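Mevalonate diphosphate decarboxylase (Legionella pneumophila, PDB 3LTO) probably catalyses the ATP-dependent decarboxylation of mevalonate diphosphate to isopentenyl diphosphate, a step of isoprenoid lipid biosynthesis. Local coordinates at residues Leu45-Lys51 against Tyr89-Ile95; Arg75-Leu80 against Ser113-Thr118; His2-Pro8 against Leu39-Leu45. One frame throughout, in Å; residues are numbered along the deposited sequence.

Interaction 1: residues Leu45-Lys51 against Tyr89-Ile95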
loop_
_atom_site.group_PDB
_atom_site.type_symbol
_atom_site.label_atom_id
_atom_site.label_comp_id
_atom_site.label_asym_id
_atom_site.label_seq_id
_atom_site.Cartn_x
_atom_site.Cartn_y
_atom_site.Cartn_z
ATOM N N LEU A 45 17.542 17.154 -18.264
ATOM C CA LEU A 45 18.742 16.760 -17.552
ATOM C C LEU A 45 19.908 16.707 -18.513
ATOM O O LEU A 45 19.785 16.177 -19.612
ATOM C CB LEU A 45 18.572 15.384 -16.903
ATOM C CG LEU A 45 17.631 15.288 -15.710
ATOM C CD1 LEU A 45 17.533 13.824 -15.267
ATOM C CD2 LEU A 45 18.156 16.168 -14.574
ATOM N N GLU A 46 21.030 17.274 -18.090
ATOM C CA GLU A 46 22.251 17.266 -18.876
ATOM C C GLU A 46 23.323 16.767 -17.923
ATOM O O GLU A 46 23.465 17.277 -16.810
ATOM C CB GLU A 46 22.619 18.669 -19.367
ATOM C CG GLU A 46 21.518 19.363 -20.148
ATOM C CD GLU A 46 21.999 20.621 -20.855
ATOM O OE1 GLU A 46 22.671 21.455 -20.210
ATOM O OE2 GLU A 46 21.693 20.782 -22.054
ATOM N N LYS A 47 24.069 15.763 -18.352
ATOM C CA LYS A 47 25.119 15.213 -17.520
ATOM C C LYS A 47 26.226 16.249 -17.293
ATOM O O LYS A 47 26.558 17.017 -18.193
ATOM C CB LYS A 47 25.671 13.953 -18.187
ATOM C CG LYS A 47 26.700 13.209 -17.371
ATOM C CD LYS A 47 26.826 11.770 -17.843
ATOM C CE LYS A 47 27.201 11.678 -19.307
ATOM N NZ LYS A 47 27.305 10.249 -19.726
ATOM N N LEU A 48 26.759 16.296 -16.076
ATOM C CA LEU A 48 27.845 17.215 -15.745
ATOM C C LEU A 48 29.086 16.364 -15.476
ATOM O O LEU A 48 28.977 15.169 -15.185
ATOM C CB LEU A 48 27.511 18.033 -14.499
ATOM C CG LEU A 48 26.389 19.069 -14.581
ATOM C CD1 LEU A 48 26.057 19.550 -13.183
ATOM C CD2 LEU A 48 26.808 20.240 -15.455
ATOM N N PRO A 49 30.284 16.963 -15.578
ATOM C CA PRO A 49 31.542 16.240 -15.342
ATOM C C PRO A 49 31.745 15.858 -13.877
ATOM O O PRO A 49 32.364 14.836 -13.572
ATOM C CB PRO A 49 32.610 17.229 -15.816
ATOM C CG PRO A 49 31.878 18.095 -16.810
ATOM C CD PRO A 49 30.550 18.303 -16.130
ATOM N N THR A 50 31.224 16.693 -12.980
ATOM C CA THR A 50 31.344 16.474 -11.541
ATOM C C THR A 50 30.391 15.401 -11.027
ATOM O O THR A 50 29.709 14.734 -11.800
ATOM C CB THR A 50 31.049 17.767 -10.761
ATOM O OG1 THR A 50 31.184 17.518 -9.352
ATOM C CG2 THR A 50 29.629 18.244 -11.040
ATOM N N LYS A 51 30.353 15.253 -9.707
ATOM C CA LYS A 51 29.489 14.279 -9.053
ATOM C C LYS A 51 28.273 14.960 -8.438
ATOM O O LYS A 51 27.319 14.297 -8.035
ATOM C CB LYS A 51 30.254 13.545 -7.946
ATOM C CG LYS A 51 31.087 12.348 -8.408
ATOM C CD LYS A 51 32.250 12.770 -9.280
ATOM C CE LYS A 51 33.146 11.589 -9.630
ATOM N NZ LYS A 51 34.280 12.021 -10.502
ATOM N N TYR A 89 23.791 4.901 -9.714
ATOM C CA TYR A 89 24.582 5.760 -10.581
ATOM C C TYR A 89 25.366 6.793 -9.787
ATOM O O TYR A 89 24.906 7.276 -8.752
ATOM C CB TYR A 89 23.669 6.494 -11.560
ATOM C CG TYR A 89 24.391 7.409 -12.520
ATOM C CD1 TYR A 89 24.967 6.908 -13.686
ATOM C CD2 TYR A 89 24.464 8.782 -12.286
ATOM C CE1 TYR A 89 25.585 7.742 -14.603
ATOM C CE2 TYR A 89 25.092 9.641 -13.209
ATOM C CZ TYR A 89 25.645 9.107 -14.364
ATOM O OH TYR A 89 26.240 9.928 -15.297
ATOM N N VAL A 90 26.548 7.137 -10.285
ATOM C CA VAL A 90 27.385 8.136 -9.640
ATOM C C VAL A 90 27.736 9.185 -10.687
ATOM O O VAL A 90 28.359 8.870 -11.698
ATOM C CB VAL A 90 28.693 7.525 -9.088
ATOM C CG1 VAL A 90 29.539 8.623 -8.419
ATOM C CG2 VAL A 90 28.372 6.417 -8.081
ATOM N N GLY A 91 27.327 10.425 -10.448
ATOM C CA GLY A 91 27.606 11.493 -11.395
ATOM C C GLY A 91 26.597 12.607 -11.206
ATOM O O GLY A 91 25.464 12.352 -10.786
ATOM N N GLY A 92 26.993 13.839 -11.509
ATOM C CA GLY A 92 26.091 14.965 -11.338
ATOM C C GLY A 92 25.334 15.337 -12.597
ATOM O O GLY A 92 25.718 14.954 -13.700
ATOM N N PHE A 93 24.257 16.096 -12.427
ATOM C CA PHE A 93 23.427 16.532 -13.544
ATOM C C PHE A 93 23.058 17.999 -13.390
ATOM O O PHE A 93 22.932 18.500 -12.266
ATOM C CB PHE A 93 22.119 15.733 -13.585
ATOM C CG PHE A 93 22.269 14.323 -14.072
ATOM C CD1 PHE A 93 22.251 14.039 -15.437
ATOM C CD2 PHE A 93 22.427 13.274 -13.167
ATOM C CE1 PHE A 93 22.389 12.725 -15.899
ATOM C CE2 PHE A 93 22.568 11.957 -13.615
ATOM C CZ PHE A 93 22.547 11.682 -14.987
ATOM N N LEU A 94 22.907 18.685 -14.516
ATOM C CA LEU A 94 22.461 20.063 -14.510
ATOM C C LEU A 94 20.957 19.863 -14.651
ATOM O O LEU A 94 20.505 19.202 -15.580
ATOM C CB LEU A 94 23.002 20.836 -15.716
ATOM C CG LEU A 94 22.386 22.224 -15.961
ATOM C CD1 LEU A 94 22.609 23.118 -14.761
ATOM C CD2 LEU A 94 23.003 22.858 -17.205
ATOM N N ILE A 95 20.185 20.388 -13.708
ATOM C CA ILE A 95 18.735 20.234 -13.743
ATOM C C ILE A 95 18.072 21.534 -14.170
ATOM O O ILE A 95 18.237 22.561 -13.525
ATOM C CB ILE A 95 18.181 19.860 -12.350
ATOM C CG1 ILE A 95 18.992 18.704 -11.768
ATOM C CG2 ILE A 95 16.701 19.480 -12.456
ATOM C CD1 ILE A 95 18.678 18.401 -10.325
HETATM O O HOH W 1 28.115 8.831 -16.758
#
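Glu-46 and Leu-94 exchange the two backbone bonds that set the register between Leu45-Lys51 and Tyr89-Ile95. Leu-94 N reaches Glu-46 O at 2.7 Å and almost straight, while the return bond from Glu-46 N to Leu-94 O is longer, 3.2 Å. Further along, the pairing continues through the loop residues: Leu-48 N donates to Gly-92 O, and Gly-92 N bonds to Thr-50 O at 2.9 Å. Between these residues and Val-90, Gly-91 has backbone angles at which glycine is strongly favoured.

The pairing joins the ends of two antiparallel strands in the mixed sheet of the N-terminal domain, a GHMP-type fold in which helices 71-87 and 110-129 lie on one face. Toward that face point Leu-45, Lys-47, Phe-93 and Ile-95.

Apolar contacts follow the two faces. Leu-45 lies alongside Ile-95, and its CD2 branch does the touching, 3.9 Å from Ile-95 CG1. Phe-93 has CG anti to its own carbonyl carbon (chi1 -74°), which brings ring atom CD1 within 3.7 Å of Lys-47 CA. On the other face Leu-48 CD2 lies 3.9 Å from Leu-94 CB, and Leu-48 CD1 rests against the Phe-93 carbonyl group. Leu-94 runs beside Glu-46, its CD2 close to Glu-46 OE1.

Two polar side chains meet beside a water. Lys-47 leaves the backbone with CG anti to N (chi1 -175°) and crosses Tyr-89 at about a right angle, which carries Lys-47 CD to 3.2 Å from Tyr-89 OH; the bend beyond CD turns the chain toward NZ. A water 2.6 Å from Tyr-89 OH, and hydrogen-bonded to it, also takes a weak bond from Lys-47 NZ.

Interaction 2: residues Arg75-Leu80 against Ser113-Thr118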
loop_
_atom_site.group_PDB
_atom_site.type_symbol
_atom_site.label_atom_id
_atom_site.label_comp_id
_atom_site.label_asym_id
_atom_site.label_seq_id
_atom_site.Cartn_x
_atom_site.Cartn_y
_atom_site.Cartn_z
ATOM N N ARG A 75 15.144 20.013 -1.587
ATOM C CA ARG A 75 14.227 18.902 -1.813
ATOM C C ARG A 75 14.348 18.336 -3.222
ATOM O O ARG A 75 14.364 17.125 -3.408
ATOM C CB ARG A 75 12.780 19.356 -1.589
ATOM C CG ARG A 75 12.471 19.862 -0.191
ATOM C CD ARG A 75 12.264 18.715 0.778
ATOM N NE ARG A 75 11.130 17.874 0.400
ATOM C CZ ARG A 75 10.720 16.818 1.098
ATOM N NH1 ARG A 75 11.350 16.470 2.216
ATOM N NH2 ARG A 75 9.682 16.107 0.682
ATOM N N PHE A 76 14.431 19.223 -4.210
ATOM C CA PHE A 76 14.505 18.808 -5.608
ATOM C C PHE A 76 15.784 18.042 -5.935
ATOM O O PHE A 76 15.738 17.010 -6.599
ATOM C CB PHE A 76 14.364 20.034 -6.527
ATOM C CG PHE A 76 13.629 19.750 -7.819
ATOM C CD1 PHE A 76 12.364 19.161 -7.801
ATOM C CD2 PHE A 76 14.191 20.087 -9.048
ATOM C CE1 PHE A 76 11.670 18.912 -8.988
ATOM C CE2 PHE A 76 13.509 19.844 -10.236
ATOM C CZ PHE A 76 12.244 19.254 -10.206
ATOM N N ILE A 77 16.922 18.553 -5.470
ATOM C CA ILE A 77 18.199 17.904 -5.705
ATOM C C ILE A 77 18.251 16.576 -4.934
ATOM O O ILE A 77 18.638 15.541 -5.489
ATOM C CB ILE A 77 19.363 18.854 -5.310
ATOM C CG1 ILE A 77 19.495 19.947 -6.382
ATOM C CG2 ILE A 77 20.672 18.081 -5.161
ATOM C CD1 ILE A 77 20.527 21.033 -6.077
ATOM N N ASP A 78 17.844 16.590 -3.668
ATOM C CA ASP A 78 17.836 15.350 -2.890
ATOM C C ASP A 78 17.042 14.264 -3.626
ATOM O O ASP A 78 17.392 13.085 -3.569
ATOM C CB ASP A 78 17.205 15.559 -1.508
ATOM C CG ASP A 78 18.150 16.207 -0.526
ATOM O OD1 ASP A 78 19.367 16.262 -0.814
ATOM O OD2 ASP A 78 17.675 16.647 0.543
ATOM N N HIS A 79 15.969 14.655 -4.311
ATOM C CA HIS A 79 15.168 13.670 -5.023
ATOM C C HIS A 79 15.959 13.075 -6.179
ATOM O O HIS A 79 15.816 11.893 -6.484
ATOM C CB HIS A 79 13.862 14.282 -5.542
ATOM C CG HIS A 79 12.927 13.275 -6.135
ATOM N ND1 HIS A 79 12.405 12.229 -5.406
ATOM C CD2 HIS A 79 12.447 13.133 -7.392
ATOM C CE1 HIS A 79 11.645 11.484 -6.188
ATOM N NE2 HIS A 79 11.654 12.010 -7.400
ATOM N N LEU A 80 16.793 13.885 -6.825
ATOM C CA LEU A 80 17.591 13.363 -7.923
ATOM C C LEU A 80 18.607 12.390 -7.337
ATOM O O LEU A 80 18.792 11.295 -7.862
ATOM C CB LEU A 80 18.320 14.480 -8.683
ATOM C CG LEU A 80 19.233 13.973 -9.814
ATOM C CD1 LEU A 80 18.410 13.069 -10.733
ATOM C CD2 LEU A 80 19.849 15.138 -10.614
ATOM N N SER A 113 6.363 19.112 -10.866
ATOM C CA SER A 113 7.813 19.224 -10.992
ATOM C C SER A 113 8.501 17.924 -10.594
ATOM O O SER A 113 9.334 17.406 -11.336
ATOM C CB SER A 113 8.346 20.358 -10.119
ATOM O OG SER A 113 7.870 21.609 -10.579
ATOM N N PHE A 114 8.155 17.406 -9.417
ATOM C CA PHE A 114 8.758 16.172 -8.935
ATOM C C PHE A 114 8.414 14.985 -9.835
ATOM O O PHE A 114 9.256 14.113 -10.059
ATOM C CB PHE A 114 8.347 15.895 -7.477
ATOM C CG PHE A 114 9.126 16.708 -6.462
ATOM C CD1 PHE A 114 8.729 17.995 -6.119
ATOM C CD2 PHE A 114 10.289 16.194 -5.887
ATOM C CE1 PHE A 114 9.478 18.759 -5.226
ATOM C CE2 PHE A 114 11.045 16.951 -4.993
ATOM C CZ PHE A 114 10.641 18.237 -4.662
ATOM N N ALA A 115 7.192 14.954 -10.362
ATOM C CA ALA A 115 6.806 13.863 -11.262
ATOM C C ALA A 115 7.681 13.914 -12.518
ATOM O O ALA A 115 8.191 12.882 -12.966
ATOM C CB ALA A 115 5.332 13.969 -11.644
ATOM N N ALA A 116 7.855 15.117 -13.071
ATOM C CA ALA A 116 8.685 15.323 -14.267
ATOM C C ALA A 116 10.130 14.903 -13.990
ATOM O O ALA A 116 10.749 14.218 -14.796
ATOM C CB ALA A 116 8.652 16.794 -14.693
ATOM N N LEU A 117 10.669 15.327 -12.852
ATOM C CA LEU A 117 12.030 14.961 -12.493
ATOM C C LEU A 117 12.146 13.438 -12.394
ATOM O O LEU A 117 13.112 12.847 -12.874
ATOM C CB LEU A 117 12.427 15.584 -11.146
ATOM C CG LEU A 117 13.804 15.161 -10.610
ATOM C CD1 LEU A 117 14.875 15.386 -11.671
ATOM C CD2 LEU A 117 14.132 15.961 -9.356
ATOM N N THR A 118 11.162 12.804 -11.766
ATOM C CA THR A 118 11.193 11.359 -11.623
ATOM C C THR A 118 11.232 10.678 -12.990
ATOM O O THR A 118 12.043 9.787 -13.226
ATOM C CB THR A 118 9.967 10.836 -10.853
ATOM O OG1 THR A 118 9.946 11.397 -9.536
ATOM C CG2 THR A 118 10.025 9.316 -10.757
#
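An aromatic cluster of Phe-76, His-79 and Phe-114 forms the heart of this contact between two helices running in nearly the same direction, their axes 26° apart. Phe-76 turns its edge to Phe-114 in a T-shaped stack with planes at 86°, and its CD1 sits over the centre of the Phe-114 ring, 3.7 Å from Phe-114 CZ. Phe-114 in turn directs an edge, through CD2, at the face of His-79, an offset edge-to-face pair with centroids 5.6 Å apart. Leu-117 sends its CD2 methyl over the Phe-76 ring, 3.8 Å from the centroid and nearly on the normal, a CH-pi contact.

Both helices pack on the sheet of the GHMP-type N-terminal domain: Phe-76 and Leu-80 reach Ile-95, and Leu-117 reaches Val-43.

One polar bond crosses the buried interface. His-79 has CG anti to the backbone N (chi1 -173°), which carries the imidazole across to Thr-118, where NE2 donates to OG1 at 2.8 Å, close to the ring plane. Thr-118 OG1 in turn donates a hydrogen bond to Phe-114 O at 2.9 Å, leaving the hydroxyl oxygen to accept from the histidine. Arg-82 NH1 meets His-79 ND1, which holds the ring from its other nitrogen.

Interaction 3: residues His2-Pro8 against Leu39-Leu45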
loop_
_atom_site.group_PDB
_atom_site.type_symbol
_atom_site.label_atom_id
_atom_site.label_comp_id
_atom_site.label_asym_id
_atom_site.label_seq_id
_atom_site.Cartn_x
_atom_site.Cartn_y
_atom_site.Cartn_z
ATOM N N HIS A 2 21.432 15.072 -23.400
ATOM C CA HIS A 2 20.337 15.433 -22.496
ATOM C C HIS A 2 19.108 14.526 -22.558
ATOM O O HIS A 2 18.929 13.739 -23.489
ATOM C CB HIS A 2 19.875 16.870 -22.760
ATOM C CG HIS A 2 18.850 16.981 -23.847
ATOM N ND1 HIS A 2 19.153 16.802 -25.180
ATOM C CD2 HIS A 2 17.514 17.200 -23.793
ATOM C CE1 HIS A 2 18.049 16.906 -25.899
ATOM N NE2 HIS A 2 17.040 17.148 -25.080
ATOM N N TRP A 3 18.248 14.683 -21.559
ATOM C CA TRP A 3 17.009 13.925 -21.440
ATOM C C TRP A 3 15.945 14.945 -21.070
ATOM O O TRP A 3 16.241 15.931 -20.401
ATOM C CB TRP A 3 17.154 12.867 -20.342
ATOM C CG TRP A 3 18.213 11.848 -20.661
ATOM C CD1 TRP A 3 18.038 10.674 -21.332
ATOM C CD2 TRP A 3 19.612 11.933 -20.356
ATOM N NE1 TRP A 3 19.235 10.018 -21.464
ATOM C CE2 TRP A 3 20.221 10.767 -20.874
ATOM C CE3 TRP A 3 20.410 12.876 -19.694
ATOM C CZ2 TRP A 3 21.595 10.520 -20.751
ATOM C CZ3 TRP A 3 21.782 12.628 -19.571
ATOM C CH2 TRP A 3 22.355 11.458 -20.097
ATOM N N PHE A 4 14.714 14.721 -21.519
ATOM C CA PHE A 4 13.621 15.651 -21.249
ATOM C C PHE A 4 12.334 14.883 -20.951
ATOM O O PHE A 4 12.045 13.879 -21.595
ATOM C CB PHE A 4 13.422 16.547 -22.476
ATOM C CG PHE A 4 12.387 17.625 -22.297
ATOM C CD1 PHE A 4 12.704 18.825 -21.671
ATOM C CD2 PHE A 4 11.105 17.462 -22.815
ATOM C CE1 PHE A 4 11.759 19.854 -21.568
ATOM C CE2 PHE A 4 10.152 18.487 -22.718
ATOM C CZ PHE A 4 10.481 19.682 -22.095
ATOM N N ALA A 5 11.575 15.347 -19.965
ATOM C CA ALA A 5 10.307 14.713 -19.611
ATOM C C ALA A 5 9.348 15.754 -19.045
ATOM O O ALA A 5 9.763 16.816 -18.581
ATOM C CB ALA A 5 10.530 13.590 -18.590
ATOM N N GLN A 6 8.063 15.440 -19.084
ATOM C CA GLN A 6 7.046 16.345 -18.582
ATOM C C GLN A 6 6.037 15.577 -17.742
ATOM O O GLN A 6 5.919 14.362 -17.849
ATOM C CB GLN A 6 6.338 17.040 -19.751
ATOM C CG GLN A 6 7.280 17.832 -20.643
ATOM C CD GLN A 6 6.554 18.575 -21.751
ATOM O OE1 GLN A 6 5.872 17.972 -22.572
ATOM N NE2 GLN A 6 6.701 19.896 -21.774
ATOM N N ALA A 7 5.322 16.295 -16.894
ATOM C CA ALA A 7 4.317 15.685 -16.045
ATOM C C ALA A 7 3.241 16.726 -15.798
ATOM O O ALA A 7 3.507 17.926 -15.778
ATOM C CB ALA A 7 4.932 15.233 -14.729
ATOM N N PRO A 8 2.000 16.271 -15.628
ATOM C CA PRO A 8 0.879 17.174 -15.386
ATOM C C PRO A 8 0.649 17.481 -13.913
ATOM O O PRO A 8 1.055 16.724 -13.036
ATOM C CB PRO A 8 -0.289 16.423 -15.997
ATOM C CG PRO A 8 0.035 15.002 -15.646
ATOM C CD PRO A 8 1.534 14.900 -15.902
ATOM N N LEU A 39 -1.765 21.733 -17.707
ATOM C CA LEU A 39 -0.740 22.409 -16.923
ATOM C C LEU A 39 0.393 21.404 -16.777
ATOM O O LEU A 39 0.218 20.334 -16.188
ATOM C CB LEU A 39 -1.292 22.816 -15.552
ATOM C CG LEU A 39 -2.509 23.755 -15.531
ATOM C CD1 LEU A 39 -2.905 24.047 -14.082
ATOM C CD2 LEU A 39 -2.192 25.056 -16.263
ATOM N N LEU A 40 1.557 21.747 -17.323
ATOM C CA LEU A 40 2.700 20.842 -17.303
ATOM C C LEU A 40 3.992 21.418 -16.742
ATOM O O LEU A 40 4.274 22.605 -16.875
ATOM C CB LEU A 40 2.994 20.345 -18.730
ATOM C CG LEU A 40 1.956 19.542 -19.523
ATOM C CD1 LEU A 40 2.353 19.490 -20.995
ATOM C CD2 LEU A 40 1.848 18.139 -18.952
ATOM N N SER A 41 4.776 20.550 -16.115
ATOM C CA SER A 41 6.078 20.923 -15.596
ATOM C C SER A 41 7.023 20.142 -16.484
ATOM O O SER A 41 6.685 19.051 -16.941
ATOM C CB SER A 41 6.253 20.485 -14.138
ATOM O OG SER A 41 5.694 21.438 -13.254
ATOM N N SER A 42 8.195 20.698 -16.744
ATOM C CA SER A 42 9.165 20.027 -17.594
ATOM C C SER A 42 10.520 19.981 -16.928
ATOM O O SER A 42 10.897 20.894 -16.205
ATOM C CB SER A 42 9.280 20.750 -18.935
ATOM O OG SER A 42 8.067 20.645 -19.661
ATOM N N VAL A 43 11.247 18.901 -17.169
ATOM C CA VAL A 43 12.577 18.763 -16.607
ATOM C C VAL A 43 13.552 18.266 -17.649
ATOM O O VAL A 43 13.326 17.255 -18.304
ATOM C CB VAL A 43 12.605 17.792 -15.417
ATOM C CG1 VAL A 43 14.045 17.559 -14.977
ATOM C CG2 VAL A 43 11.794 18.359 -14.270
ATOM N N LYS A 44 14.642 18.995 -17.805
ATOM C CA LYS A 44 15.669 18.606 -18.746
ATOM C C LYS A 44 16.895 18.256 -17.923
ATOM O O LYS A 44 17.240 18.958 -16.972
ATOM C CB LYS A 44 15.981 19.762 -19.701
ATOM C CG LYS A 44 17.131 19.492 -20.667
ATOM C CD LYS A 44 17.280 20.631 -21.662
ATOM C CE LYS A 44 18.434 20.381 -22.626
ATOM N NZ LYS A 44 18.588 21.499 -23.608
ATOM N N LEU A 45 17.542 17.154 -18.264
ATOM C CA LEU A 45 18.742 16.760 -17.552
ATOM C C LEU A 45 19.908 16.707 -18.513
ATOM O O LEU A 45 19.785 16.177 -19.612
ATOM C CB LEU A 45 18.572 15.384 -16.903
ATOM C CG LEU A 45 17.631 15.288 -15.710
ATOM C CD1 LEU A 45 17.533 13.824 -15.267
ATOM C CD2 LEU A 45 18.156 16.168 -14.574
#
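Gln-6 and Ser-42 make the side-chain hydrogen bond of this strand pair: Gln-6 NE2 donates to Ser-42 OG at 2.6 Å, with the hydroxyl nearly in the plane of the amide. With the Gln-6 chain extended beyond CG, the amide lies beside the Ser-42 hydroxyl. Six backbone bonds hold the strands together in the pairs Trp-3 with Leu-45, Ala-5 with Val-43 and Ala-7 with Ser-41. The tightest joins Leu-45 N to Trp-3 O at 2.8 Å, and Ser-41 N reaches Ala-7 O at 2.9 Å, almost straight.

On the face with Gln-6, Phe-4 has CG anti to its backbone N (chi1 -176°), which swings the ring along the neighbouring strand until CZ lies 3.5 Å from Ser-42 CB; Lys-44 CB meets the ring at its edge. Lys-44 continues, fully extended, across His-2, its CE 3.5 Å from His-2 CD2. Leu-40 lays CD2 against Pro-8 CB at 4.0 Å.

The opposite face carries Trp-3, Ala-5, Ala-7, Ser-41, Val-43 and Leu-45, and is covered by helix 110-129. Trp-3 turns the edge of its ring to Leu-45 O, with CE3 at 3.4 Å, while its NE1 bonds to Glu-127. The alternation of hydrogen-bonded and non-hydrogen-bonded pairs is that of a regular antiparallel strand pair, here in the helix-backed sheet of the GHMP-type N-terminal domain.

How the interactions relate
Strand 31-47 is common to interactions 1 and 3: it pairs with strand 2-12 along one edge and strand 93-99 along the other, and Leu-45 belongs to both contacts, whose centres lie about 17 Å apart. There Phe-93 CE1 packs 3.7 Å from Trp-3 CZ3. Interaction 2 lies within the helical layer on the same sheet. It meets interaction 1 where Leu-80 CD2 touches Ile-95 CD1 at 3.5 Å, and interaction 3 where Ala-115 CB touches Ala-7 CB at 3.4 Å; its centre is about 11 Å from that of interaction 3. A probably crystallisation-derived sulfate, an ion that often marks pockets, lies about 4 Å from the side chain of Arg-75, whose NH2 bonds to Gly-146 O.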